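Local coordinates for protein CofB (PDB 5AX6) that serves as the minor pilin subunit of the CFA/III type IVb pilus of enterotoxigenic Escherichia coli and probably takes part in pilus assembly, at residues D23-I33 against N100-I108; M67-G78 against K122-A130. All blocks are in the same frame, centred on the assembly; numbering follows the deposited sequence.

Contact 1 of 2, residues D23-I33 against N100-I108. With ACT (acetate ion), chain B.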
loop_
_atom_site.group_PDB
_atom_site.type_symbol
_atom_site.label_atom_id
_atom_site.label_comp_id
_atom_site.label_asym_id
_atom_site.label_seq_id
_atom_site.Cartn_x
_atom_site.Cartn_y
_atom_site.Cartn_z
ATOM N N ASP A 23 24.191 4.968 17.692
ATOM C CA ASP A 23 22.733 5.082 17.654
ATOM C C ASP A 23 22.229 5.891 18.838
ATOM O O ASP A 23 21.330 6.716 18.704
ATOM C CB ASP A 23 22.060 3.695 17.661
ATOM C CG ASP A 23 22.047 3.020 16.294
ATOM O OD1 ASP A 23 22.314 3.673 15.261
ATOM O OD2 ASP A 23 21.755 1.806 16.259
ATOM N N PHE A 24 22.829 5.654 20.004
ATOM C CA PHE A 24 22.454 6.351 21.230
ATOM C C PHE A 24 22.787 7.840 21.137
ATOM O O PHE A 24 21.961 8.708 21.472
ATOM C CB PHE A 24 23.168 5.712 22.423
ATOM C CG PHE A 24 22.830 6.331 23.759
ATOM C CD1 PHE A 24 21.569 6.176 24.314
ATOM C CD2 PHE A 24 23.788 7.046 24.465
ATOM C CE1 PHE A 24 21.256 6.746 25.551
ATOM C CE2 PHE A 24 23.492 7.599 25.705
ATOM C CZ PHE A 24 22.230 7.448 26.248
ATOM N N VAL A 25 24.006 8.127 20.690
ATOM C CA VAL A 25 24.434 9.508 20.485
ATOM C C VAL A 25 23.472 10.221 19.525
ATOM O O VAL A 25 23.152 11.404 19.709
ATOM C CB VAL A 25 25.875 9.569 19.935
ATOM C CG1 VAL A 25 26.231 10.972 19.415
ATOM C CG2 VAL A 25 26.864 9.158 21.013
ATOM N N ALA A 26 23.012 9.498 18.507
ATOM C CA ALA A 26 22.170 10.107 17.464
ATOM C C ALA A 26 20.704 10.308 17.876
ATOM O O ALA A 26 19.882 10.770 17.072
ATOM C CB ALA A 26 22.238 9.278 16.203
ATOM N N GLU A 27 20.357 9.961 19.114
ATOM C CA GLU A 27 19.000 10.234 19.594
ATOM C C GLU A 27 19.020 11.297 20.681
ATOM O O GLU A 27 19.354 11.009 21.824
ATOM C CB GLU A 27 18.328 8.951 20.117
ATOM C CG GLU A 27 18.097 7.918 19.038
ATOM C CD GLU A 27 17.507 6.604 19.558
ATOM O OE1 GLU A 27 17.110 6.537 20.742
ATOM O OE2 GLU A 27 17.446 5.638 18.767
ATOM N N GLU A 28 18.660 12.531 20.338
ATOM C CA GLU A 28 18.607 13.568 21.354
ATOM C C GLU A 28 17.415 13.373 22.278
ATOM O O GLU A 28 17.490 13.670 23.473
ATOM C CB GLU A 28 18.557 14.956 20.721
ATOM C CG GLU A 28 18.459 16.054 21.753
ATOM C CD GLU A 28 19.084 17.351 21.278
ATOM O OE1 GLU A 28 19.673 17.358 20.175
ATOM O OE2 GLU A 28 18.989 18.357 22.011
ATOM N N GLN A 29 16.313 12.889 21.713
ATOM C CA GLN A 29 15.150 12.484 22.485
ATOM C C GLN A 29 15.101 10.960 22.506
ATOM O O GLN A 29 15.202 10.324 21.457
ATOM C CB GLN A 29 13.861 13.056 21.884
ATOM C CG GLN A 29 13.795 14.585 21.887
ATOM C CD GLN A 29 13.749 15.181 23.292
ATOM O OE1 GLN A 29 14.717 15.795 23.758
ATOM N NE2 GLN A 29 12.622 15.016 23.965
ATOM N N ILE A 30 14.967 10.368 23.689
ATOM C CA ILE A 30 14.959 8.907 23.777
ATOM C C ILE A 30 13.724 8.395 24.487
ATOM O O ILE A 30 13.115 9.115 25.275
ATOM C CB ILE A 30 16.206 8.358 24.517
ATOM C CG1 ILE A 30 16.299 8.956 25.918
ATOM C CG2 ILE A 30 17.456 8.686 23.744
ATOM C CD1 ILE A 30 17.411 8.345 26.762
ATOM N N THR A 31 13.373 7.141 24.213
ATOM C CA THR A 31 12.254 6.493 24.882
ATOM C C THR A 31 12.763 5.671 26.069
ATOM O O THR A 31 13.604 4.792 25.904
ATOM C CB THR A 31 11.461 5.569 23.921
ATOM O OG1 THR A 31 11.038 6.311 22.768
ATOM C CG2 THR A 31 10.231 5.002 24.622
ATOM N N VAL A 32 12.262 5.978 27.259
ATOM C CA VAL A 32 12.593 5.206 28.454
ATOM C C VAL A 32 11.320 4.689 29.096
ATOM O O VAL A 32 10.222 5.104 28.728
ATOM C CB VAL A 32 13.372 6.039 29.479
ATOM C CG1 VAL A 32 14.731 6.459 28.898
ATOM C CG2 VAL A 32 12.561 7.258 29.899
ATOM N N ILE A 33 11.468 3.769 30.044
ATOM C CA ILE A 33 10.338 3.281 30.818
ATOM C C ILE A 33 10.398 3.908 32.202
ATOM O O ILE A 33 11.418 3.810 32.881
ATOM C CB ILE A 33 10.350 1.737 30.962
ATOM C CG1 ILE A 33 10.634 1.058 29.619
ATOM C CG2 ILE A 33 9.051 1.247 31.598
ATOM C CD1 ILE A 33 9.596 1.329 28.564
ATOM N N ASN A 100 20.621 5.029 35.668
ATOM C CA ASN A 100 19.371 5.688 36.026
ATOM C C ASN A 100 18.282 5.584 34.968
ATOM O O ASN A 100 17.176 6.085 35.169
ATOM C CB ASN A 100 19.636 7.162 36.339
ATOM C CG ASN A 100 20.259 7.361 37.704
ATOM O OD1 ASN A 100 20.042 6.561 38.618
ATOM N ND2 ASN A 100 21.038 8.425 37.851
ATOM N N TYR A 101 18.587 4.927 33.851
ATOM C CA TYR A 101 17.671 4.905 32.724
ATOM C C TYR A 101 17.315 3.510 32.250
ATOM O O TYR A 101 18.182 2.694 31.893
ATOM C CB TYR A 101 18.262 5.715 31.557
ATOM C CG TYR A 101 18.577 7.118 31.986
ATOM C CD1 TYR A 101 17.580 8.081 32.046
ATOM C CD2 TYR A 101 19.854 7.465 32.379
ATOM C CE1 TYR A 101 17.854 9.357 32.462
ATOM C CE2 TYR A 101 20.144 8.742 32.805
ATOM C CZ TYR A 101 19.139 9.681 32.841
ATOM O OH TYR A 101 19.418 10.948 33.263
ATOM N N GLU A 102 16.017 3.240 32.236
ATOM C CA GLU A 102 15.522 2.039 31.610
ATOM C C GLU A 102 15.194 2.334 30.157
ATOM O O GLU A 102 14.042 2.625 29.833
ATOM C CB GLU A 102 14.280 1.508 32.339
ATOM C CG GLU A 102 13.729 0.215 31.746
ATOM C CD GLU A 102 14.716 -0.949 31.818
ATOM O OE1 GLU A 102 15.762 -0.810 32.482
ATOM O OE2 GLU A 102 14.446 -2.008 31.213
ATOM N N PHE A 103 16.202 2.280 29.286
ATOM C CA PHE A 103 15.967 2.440 27.851
ATOM C C PHE A 103 14.934 1.432 27.349
ATOM O O PHE A 103 14.912 0.286 27.794
ATOM C CB PHE A 103 17.283 2.306 27.085
ATOM C CG PHE A 103 18.383 3.167 27.643
ATOM C CD1 PHE A 103 18.256 4.545 27.646
ATOM C CD2 PHE A 103 19.527 2.601 28.182
ATOM C CE1 PHE A 103 19.256 5.349 28.165
ATOM C CE2 PHE A 103 20.533 3.401 28.702
ATOM C CZ PHE A 103 20.395 4.765 28.703
ATOM N N SER A 104 14.065 1.852 26.432
ATOM C CA SER A 104 12.997 0.962 25.958
ATOM C C SER A 104 13.543 -0.138 25.072
ATOM O O SER A 104 12.905 -1.169 24.906
ATOM C CB SER A 104 11.913 1.740 25.198
ATOM O OG SER A 104 12.448 2.353 24.041
ATOM N N LYS A 105 14.729 0.092 24.517
ATOM C CA LYS A 105 15.414 -0.869 23.663
ATOM C C LYS A 105 16.870 -0.959 24.094
ATOM O O LYS A 105 17.378 -0.023 24.694
ATOM C CB LYS A 105 15.336 -0.419 22.207
ATOM C CG LYS A 105 16.078 0.919 21.995
ATOM C CD LYS A 105 15.996 1.430 20.557
ATOM C CE LYS A 105 16.452 2.893 20.450
ATOM N NZ LYS A 105 16.058 3.478 19.130
ATOM N N ASP A 106 17.559 -2.049 23.775
ATOM C CA ASP A 106 18.999 -2.116 24.041
ATOM C C ASP A 106 19.807 -1.521 22.893
ATOM O O ASP A 106 19.734 -1.994 21.764
ATOM C CB ASP A 106 19.444 -3.560 24.272
ATOM C CG ASP A 106 18.768 -4.186 25.471
ATOM O OD1 ASP A 106 18.966 -3.676 26.592
ATOM O OD2 ASP A 106 18.040 -5.180 25.289
ATOM N N TYR A 107 20.589 -0.489 23.175
ATOM C CA TYR A 107 21.506 0.024 22.161
ATOM C C TYR A 107 22.655 -0.946 21.981
ATOM O O TYR A 107 23.054 -1.269 20.862
ATOM C CB TYR A 107 22.019 1.404 22.560
ATOM C CG TYR A 107 20.916 2.424 22.611
ATOM C CD1 TYR A 107 20.531 3.130 21.465
ATOM C CD2 TYR A 107 20.243 2.674 23.794
ATOM C CE1 TYR A 107 19.505 4.069 21.512
ATOM C CE2 TYR A 107 19.215 3.603 23.852
ATOM C CZ TYR A 107 18.849 4.293 22.713
ATOM O OH TYR A 107 17.831 5.209 22.796
ATOM N N ILE A 108 23.193 -1.398 23.111
ATOM C CA ILE A 108 24.183 -2.459 23.134
ATOM C C ILE A 108 23.731 -3.475 24.181
ATOM O O ILE A 108 22.950 -3.143 25.068
ATOM C CB ILE A 108 25.592 -1.936 23.475
ATOM C CG1 ILE A 108 25.595 -1.290 24.863
ATOM C CG2 ILE A 108 26.059 -0.928 22.411
ATOM C CD1 ILE A 108 26.966 -0.733 25.297
HETATM C C ACT B . 22.665 11.915 34.845
HETATM O O ACT B . 22.107 12.778 34.126
HETATM O OXT ACT B . 23.916 12.023 35.010
HETATM C CH3 ACT B . 21.845 10.825 35.470
HETATM O O HOH W 1 15.776 4.002 24.340
HETATM O O HOH W 2 13.854 5.061 33.079
#
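The ring of F24 drives one edge into the face of Y107, with CD1 of F24 3.5 Å from CE2 of Y107 and the two planes turned 72° apart. With chi1 at -179°, CG of F24 stands opposite the backbone N; CB lies over the same face of Y107 in a CH-pi contact, and the far end of the ring runs on to F103. There CE1 of F24 meets CE1 of F103 at 3.6 Å, in an offset edge-to-face pair. CD1 of I30 reaches the edge of the F103 ring, adding an aliphatic contact to this aromatic cluster. The cluster joins the turn between helix 4-25 and the hairpin of strands 29-34 and 37-42 to the loop before strand 121-130. The buried carboxylate of E27 is held through both oxygens. Y107 OH donates to OE1 of E27 at 2.5 Å, coming from above the carboxylate plane, while K105 NZ forms a salt bridge with OE2 at 2.6 Å on the syn lone pair. K105 probably offsets much of the carboxylate's charge; R240 of the second subunit adds a long, weak ion pair, while D238 of that subunit brings a like charge close to OE2. Replacing Y107 by alanine is likely to leave the F24 edge without its facing ring and OE1 of E27 without this donor. V32 and F103 form a single backbone bridge, flanked by backbone hydrogen bonds from S104 N to T31 O (3.0 Å) and from I33 N to E102 O (2.8 Å). Water 1 ties T31 O to Y107 OH. The aliphatic parts of I33 and E102 run side by side, CB of I33 3.8 Å from CG of E102, whose carboxylate turns away to a salt bridge with R89.

Contact 2 of 2, residues M67-G78 against K122-A130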
loop_
_atom_site.group_PDB
_atom_site.type_symbol
_atom_site.label_atom_id
_atom_site.label_comp_id
_atom_site.label_asym_id
_atom_site.label_seq_id
_atom_site.Cartn_x
_atom_site.Cartn_y
_atom_site.Cartn_z
ATOM N N MET A 67 44.606 14.723 20.593
ATOM C CA MET A 67 43.580 13.982 21.319
ATOM C C MET A 67 43.624 14.346 22.793
ATOM O O MET A 67 44.699 14.629 23.334
ATOM C CB MET A 67 43.786 12.475 21.144
ATOM C CG MET A 67 43.542 11.966 19.728
ATOM S SD MET A 67 43.970 10.210 19.571
ATOM C CE MET A 67 42.856 9.507 20.776
ATOM N N SER A 68 42.470 14.331 23.445
ATOM C CA SER A 68 42.396 14.657 24.870
ATOM C C SER A 68 43.262 13.733 25.733
ATOM O O SER A 68 43.449 12.566 25.407
ATOM C CB SER A 68 40.948 14.583 25.346
ATOM O OG SER A 68 40.860 14.874 26.726
ATOM N N THR A 69 43.779 14.263 26.839
ATOM C CA THR A 69 44.529 13.463 27.808
ATOM C C THR A 69 43.809 13.437 29.143
ATOM O O THR A 69 44.350 12.975 30.143
ATOM C CB THR A 69 45.939 14.025 28.043
ATOM O OG1 THR A 69 45.826 15.366 28.540
ATOM C CG2 THR A 69 46.748 14.022 26.750
ATOM N N ASN A 70 42.588 13.957 29.148
ATOM C CA ASN A 70 41.849 14.238 30.380
ATOM C C ASN A 70 40.698 13.238 30.546
ATOM O O ASN A 70 39.833 13.150 29.681
ATOM C CB ASN A 70 41.355 15.695 30.327
ATOM C CG ASN A 70 40.708 16.165 31.614
ATOM O OD1 ASN A 70 40.057 15.398 32.316
ATOM N ND2 ASN A 70 40.876 17.449 31.919
ATOM N N ALA A 71 40.687 12.474 31.641
ATOM C CA ALA A 71 39.727 11.372 31.787
ATOM C C ALA A 71 38.301 11.858 32.034
ATOM O O ALA A 71 37.350 11.067 32.019
ATOM C CB ALA A 71 40.160 10.438 32.914
ATOM N N SER A 72 38.156 13.156 32.269
ATOM C CA SER A 72 36.838 13.765 32.382
ATOM C C SER A 72 36.368 14.262 31.015
ATOM O O SER A 72 35.273 14.799 30.887
ATOM C CB SER A 72 36.861 14.924 33.378
ATOM O OG SER A 72 37.409 16.081 32.773
ATOM N N GLU A 73 37.212 14.092 30.002
ATOM C CA GLU A 73 36.857 14.483 28.636
ATOM C C GLU A 73 36.616 13.249 27.779
ATOM O O GLU A 73 35.540 13.082 27.218
ATOM C CB GLU A 73 37.952 15.370 28.021
ATOM C CG GLU A 73 38.089 16.691 28.766
ATOM C CD GLU A 73 39.224 17.556 28.255
ATOM O OE1 GLU A 73 40.018 17.081 27.408
ATOM O OE2 GLU A 73 39.324 18.710 28.728
ATOM N N PHE A 74 37.608 12.369 27.686
ATOM C CA PHE A 74 37.354 11.106 27.010
ATOM C C PHE A 74 36.607 10.173 27.953
ATOM O O PHE A 74 36.451 10.454 29.146
ATOM C CB PHE A 74 38.645 10.463 26.485
ATOM C CG PHE A 74 39.613 10.032 27.550
ATOM C CD1 PHE A 74 39.436 8.836 28.234
ATOM C CD2 PHE A 74 40.739 10.797 27.831
ATOM C CE1 PHE A 74 40.358 8.422 29.201
ATOM C CE2 PHE A 74 41.667 10.390 28.790
ATOM C CZ PHE A 74 41.476 9.203 29.475
ATOM N N ILE A 75 36.137 9.062 27.409
ATOM C CA ILE A 75 35.408 8.077 28.196
ATOM C C ILE A 75 36.190 6.769 28.205
ATOM O O ILE A 75 36.400 6.152 27.162
ATOM C CB ILE A 75 33.996 7.862 27.624
ATOM C CG1 ILE A 75 33.183 9.149 27.790
ATOM C CG2 ILE A 75 33.284 6.692 28.324
ATOM C CD1 ILE A 75 31.794 9.068 27.136
ATOM N N ASN A 76 36.643 6.350 29.376
ATOM C CA ASN A 76 37.387 5.102 29.456
ATOM C C ASN A 76 36.416 3.947 29.249
ATOM O O ASN A 76 35.272 4.008 29.699
ATOM C CB ASN A 76 38.114 4.988 30.799
ATOM C CG ASN A 76 39.286 4.037 30.746
ATOM O OD1 ASN A 76 39.520 3.368 29.735
ATOM N ND2 ASN A 76 40.032 3.964 31.838
ATOM N N TRP A 77 36.847 2.907 28.544
ATOM C CA TRP A 77 35.942 1.811 28.197
ATOM C C TRP A 77 36.571 0.453 28.508
ATOM O O TRP A 77 37.792 0.333 28.560
ATOM C CB TRP A 77 35.573 1.885 26.711
ATOM C CG TRP A 77 34.424 0.977 26.285
ATOM C CD1 TRP A 77 34.523 -0.225 25.649
ATOM C CD2 TRP A 77 33.022 1.243 26.423
ATOM N NE1 TRP A 77 33.270 -0.737 25.402
ATOM C CE2 TRP A 77 32.329 0.148 25.871
ATOM C CE3 TRP A 77 32.280 2.293 26.989
ATOM C CZ2 TRP A 77 30.933 0.069 25.854
ATOM C CZ3 TRP A 77 30.892 2.216 26.966
ATOM C CH2 TRP A 77 30.236 1.113 26.405
ATOM N N GLY A 78 35.730 -0.562 28.710
ATOM C CA GLY A 78 36.198 -1.932 28.857
ATOM C C GLY A 78 36.477 -2.359 30.291
ATOM O O GLY A 78 35.958 -1.765 31.244
ATOM N N LYS A 122 40.320 -4.612 21.035
ATOM C CA LYS A 122 39.261 -4.214 21.967
ATOM C C LYS A 122 39.055 -2.709 21.943
ATOM O O LYS A 122 39.994 -1.963 21.695
ATOM C CB LYS A 122 39.608 -4.622 23.400
ATOM C CG LYS A 122 39.811 -6.104 23.620
ATOM C CD LYS A 122 40.242 -6.367 25.049
ATOM C CE LYS A 122 40.280 -7.866 25.334
ATOM N NZ LYS A 122 41.114 -8.173 26.538
ATOM N N ILE A 123 37.849 -2.257 22.260
ATOM C CA ILE A 123 37.644 -0.819 22.452
ATOM C C ILE A 123 38.204 -0.380 23.796
ATOM O O ILE A 123 37.788 -0.872 24.841
ATOM C CB ILE A 123 36.159 -0.435 22.368
ATOM C CG1 ILE A 123 35.596 -0.830 21.005
ATOM C CG2 ILE A 123 35.988 1.076 22.616
ATOM C CD1 ILE A 123 34.074 -0.811 20.924
ATOM N N ASP A 124 39.150 0.555 23.766
ATOM C CA ASP A 124 39.836 0.981 24.979
ATOM C C ASP A 124 39.284 2.302 25.521
ATOM O O ASP A 124 39.401 2.615 26.703
ATOM C CB ASP A 124 41.338 1.124 24.703
ATOM C CG ASP A 124 42.152 1.226 25.975
ATOM O OD1 ASP A 124 41.931 0.399 26.892
ATOM O OD2 ASP A 124 43.005 2.133 26.066
ATOM N N ARG A 125 38.668 3.073 24.639
ATOM C CA ARG A 125 38.331 4.440 24.965
ATOM C C ARG A 125 37.438 5.012 23.879
ATOM O O ARG A 125 37.543 4.625 22.710
ATOM C CB ARG A 125 39.619 5.257 25.113
ATOM C CG ARG A 125 39.469 6.738 24.955
ATOM C CD ARG A 125 40.827 7.407 25.115
ATOM N NE ARG A 125 40.825 8.744 24.536
ATOM C CZ ARG A 125 41.851 9.577 24.600
ATOM N NH1 ARG A 125 42.960 9.210 25.235
ATOM N NH2 ARG A 125 41.761 10.777 24.043
ATOM N N ILE A 126 36.545 5.904 24.289
ATOM C CA ILE A 126 35.607 6.558 23.386
ATOM C C ILE A 126 35.684 8.054 23.592
ATOM O O ILE A 126 35.706 8.528 24.734
ATOM C CB ILE A 126 34.166 6.071 23.614
ATOM C CG1 ILE A 126 34.077 4.564 23.356
ATOM C CG2 ILE A 126 33.182 6.836 22.723
ATOM C CD1 ILE A 126 32.760 3.936 23.837
ATOM N N ASP A 127 35.757 8.800 22.488
ATOM C CA ASP A 127 35.795 10.258 22.532
ATOM C C ASP A 127 34.544 10.821 21.866
ATOM O O ASP A 127 34.354 10.601 20.676
ATOM C CB ASP A 127 37.039 10.821 21.803
ATOM C CG ASP A 127 38.364 10.457 22.482
ATOM O OD1 ASP A 127 38.350 9.710 23.483
ATOM O OD2 ASP A 127 39.432 10.909 21.991
ATOM N N PHE A 128 33.715 11.538 22.625
ATOM C CA PHE A 128 32.556 12.258 22.084
ATOM C C PHE A 128 33.001 13.671 21.726
ATOM O O PHE A 128 33.128 14.523 22.613
ATOM C CB PHE A 128 31.403 12.343 23.093
ATOM C CG PHE A 128 30.704 11.035 23.362
ATOM C CD1 PHE A 128 30.698 10.016 22.427
ATOM C CD2 PHE A 128 30.024 10.848 24.557
ATOM C CE1 PHE A 128 30.036 8.811 22.690
ATOM C CE2 PHE A 128 29.364 9.653 24.823
ATOM C CZ PHE A 128 29.375 8.640 23.891
ATOM N N VAL A 129 33.243 13.921 20.444
ATOM C CA VAL A 129 33.775 15.216 20.011
ATOM C C VAL A 129 32.670 16.279 19.964
ATOM O O VAL A 129 31.724 16.160 19.189
ATOM C CB VAL A 129 34.453 15.087 18.633
ATOM C CG1 VAL A 129 35.018 16.431 18.168
ATOM C CG2 VAL A 129 35.566 14.026 18.688
ATOM N N ALA A 130 32.787 17.305 20.804
ATOM C CA ALA A 130 31.733 18.318 20.938
ATOM C C ALA A 130 31.782 19.340 19.827
ATOM O O ALA A 130 32.860 19.755 19.403
ATOM C CB ALA A 130 31.828 19.016 22.270
HETATM O O HOH W 3 40.297 13.472 22.079
HETATM O O HOH W 4 45.497 10.947 25.311
HETATM O O HOH W 5 33.919 11.883 25.465
HETATM O O HOH W 6 39.311 -2.168 26.995
#
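Residues 75-76 run antiparallel to strand 121-130 and form the outermost strand, within this chain, of the seven-stranded pilin sheet. I75 and I126 are the hydrogen-bonded pair, with I75 N to I126 O at 2.8 Å and I126 N to I75 O at 2.9 Å; N76 and R125 make the adjoining non-hydrogen-bonded pair. Beyond it W77 N reaches D124 O from above the carbonyl plane, where D124 and R125 form a classic beta bulge opposite I145. On the face of I75 and I126, CD1 of I126 sits over the six-membered ring of W77, 3.6 Å from CE3, and the same indole lies alongside I123. CD1 of I75 touches CE2 of F128. W77, I123 and F128 also pack on helix 4-25. The other face carries R125; its extended chain from CG to NE takes the guanidinium across to F74, where it lies flat on the ring, planes 14° apart, with CE of M67 over the opposite face. R125 grips D127 side-on in a salt bridge, NE to OD1 at 2.9 Å and NH2 to OD2 at 3.1 Å. NH2 also donates to S68 O at 2.8 Å, and NH1 to A190 O. Sandwiched and bonded round its edge, the buried arginine is probably fixed in rotation, its charge largely balanced by D127, while its bond to S68 O fastens the 67-74 loop to the sheet.

In the fold
From the N terminus, the chain leaves helix 4-25 through 23-33, the first half of contact 1, turns back in strand 37-42 and goes on to 67-78, the first half of contact 2. It returns at 100-108 to close contact 1, and reaches strand 121-130 to close contact 2. The two loops therefore cross. Contact 1 ties the end of the helix and its hairpin to the long loop that precedes strand 121-130; contact 2 adds 75-76 to that strand as an outer strand of the pilin sheet. Their centres lie about 20 Å apart, yet they meet directly: V25 packs on F128 and I108 on W77, linking both within the pilin domain.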